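Local coordinates for glycosyl transferase family 8 (Streptococcus pneumoniae, PDB 5GVV), which transfers galactose from UDP-galactose to the terminal glucose of the already glycosylated serine-rich repeat protein PsrP, at residues A[38-41]-A[42-45]. Numbering follows the deposited sequence.
Sequences LLNQ and DIPQ
L38, near the end of strand 34-40, meets I43 in the loop that joins the strand to helix 45-57; strand, helix and the neighbouring parallel strand 61-66 form a beta-alpha-beta crossover of the Rossmann-like GT-A domain. With CG anti to the backbone N (chi1 175°), L38 sends CD2 to CD1 of I43, 3.6 Å away, the two side chains crossing at about a right angle. Branched hydrocarbons suit this place, since F48 of helix 45-57 packs on both, and I20 and I17 of helix 17-30 on L38 and I43 respectively.

N40 ties the turn together with its amide. Its CG stands between the backbone N and carbonyl carbon (chi1 72°), which brings OD1 of N40 across to the backbone N of I43, 3.1 Å away; the donor N is tilted 15° from the carbonyl plane. The flank of the same side chain is apolar, with CB of N40 3.6 Å from CD1 of I43. On the other end of the amide, ND2 of N40 turns back along the strand to O of L38 (3.0 Å), a donor lying above that carbonyl's plane. An asparagine can accept and donate at once: OD1 also takes NZ of K66, which bonds I43 O as well, and ND2 also reaches D64, so bonds at both ends fix the rotation of the buried amide and bind the turn to strand 61-66.

A long polar glutamine suits the exposed bend: the extended side chain of Q41 leads off from the turn, while its backbone O is held by Q237 of the second subunit. D42 lies beside Y14, probably a UDP-binding residue, and its short carboxylate suits the corner because OD1 can accept both the backbone N-H of Y14 and a water. That water accepts from N of Q41 (3.1 Å) and donates to OD1 of D42 at 3.2 Å.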
loop_
_atom_site.group_PDB
_atom_site.type_symbol
_atom_site.label_atom_id
_atom_site.label_comp_id
_atom_site.label_asym_id
_atom_site.label_seq_id
_atom_site.Cartn_x
_atom_site.Cartn_y
_atom_site.Cartn_z
ATOM N N LEU A 38 9.911 -2.351 14.409
ATOM C CA LEU A 38 8.716 -2.831 13.717
ATOM C C LEU A 38 8.677 -4.349 13.699
ATOM O O LEU A 38 9.441 -4.994 12.973
ATOM C CB LEU A 38 8.636 -2.283 12.290
ATOM C CG LEU A 38 7.489 -2.799 11.413
ATOM C CD1 LEU A 38 6.158 -2.590 12.103
ATOM C CD2 LEU A 38 7.502 -2.098 10.058
ATOM N N LEU A 39 7.790 -4.918 14.507
ATOM C CA LEU A 39 7.627 -6.365 14.557
ATOM C C LEU A 39 6.817 -6.837 13.352
ATOM O O LEU A 39 5.716 -6.342 13.103
ATOM C CB LEU A 39 6.951 -6.785 15.866
ATOM C CG LEU A 39 7.879 -7.029 17.064
ATOM C CD1 LEU A 39 8.581 -5.755 17.487
ATOM C CD2 LEU A 39 7.127 -7.652 18.247
ATOM N N ASN A 40 7.373 -7.774 12.591
ATOM C CA ASN A 40 6.707 -8.266 11.387
ATOM C C ASN A 40 7.261 -9.619 10.964
ATOM O O ASN A 40 8.272 -10.072 11.499
ATOM C CB ASN A 40 6.868 -7.265 10.236
ATOM C CG ASN A 40 8.290 -7.230 9.680
ATOM O OD1 ASN A 40 8.545 -7.683 8.561
ATOM N ND2 ASN A 40 9.219 -6.678 10.455
ATOM N N GLN A 41 6.599 -10.259 10.003
ATOM C CA GLN A 41 7.067 -11.534 9.467
ATOM C C GLN A 41 7.437 -11.415 8.002
ATOM O O GLN A 41 8.366 -12.073 7.534
ATOM C CB GLN A 41 5.980 -12.604 9.570
ATOM C CG GLN A 41 5.521 -12.964 10.966
ATOM C CD GLN A 41 4.629 -14.195 10.962
ATOM O OE1 GLN A 41 3.402 -14.091 10.969
ATOM N NE2 GLN A 41 5.246 -15.368 10.937
ATOM N N ASP A 42 6.704 -10.581 7.271
ATOM C CA ASP A 42 6.758 -10.644 5.813
ATOM C C ASP A 42 6.976 -9.319 5.084
ATOM O O ASP A 42 6.786 -9.253 3.872
ATOM C CB ASP A 42 5.486 -11.316 5.286
ATOM C CG ASP A 42 4.225 -10.528 5.624
ATOM O OD1 ASP A 42 4.260 -9.668 6.538
ATOM O OD2 ASP A 42 3.192 -10.778 4.973
ATOM N N ILE A 43 7.381 -8.271 5.797
ATOM C CA ILE A 43 7.648 -6.991 5.138
ATOM C C ILE A 43 8.974 -7.024 4.366
ATOM O O ILE A 43 10.022 -7.376 4.924
ATOM C CB ILE A 43 7.609 -5.806 6.124
ATOM C CG1 ILE A 43 6.253 -5.744 6.836
ATOM C CG2 ILE A 43 7.855 -4.488 5.399
ATOM C CD1 ILE A 43 6.149 -4.615 7.852
ATOM N N PRO A 44 8.923 -6.674 3.070
ATOM C CA PRO A 44 10.094 -6.694 2.183
ATOM C C PRO A 44 11.239 -5.809 2.664
ATOM O O PRO A 44 11.001 -4.710 3.168
ATOM C CB PRO A 44 9.534 -6.155 0.867
ATOM C CG PRO A 44 8.106 -6.593 0.878
ATOM C CD PRO A 44 7.677 -6.429 2.318
ATOM N N GLN A 45 12.467 -6.290 2.489
ATOM C CA GLN A 45 13.658 -5.598 2.964
ATOM C C GLN A 45 13.855 -4.230 2.308
ATOM O O GLN A 45 14.407 -3.317 2.932
ATOM C CB GLN A 45 14.893 -6.467 2.713
ATOM C CG GLN A 45 15.012 -7.677 3.639
ATOM C CD GLN A 45 15.967 -8.724 3.102
ATOM O OE1 GLN A 45 15.659 -9.416 2.129
ATOM N NE2 GLN A 45 17.133 -8.845 3.726
HETATM O O HOH W 1 3.498 -10.478 9.510
#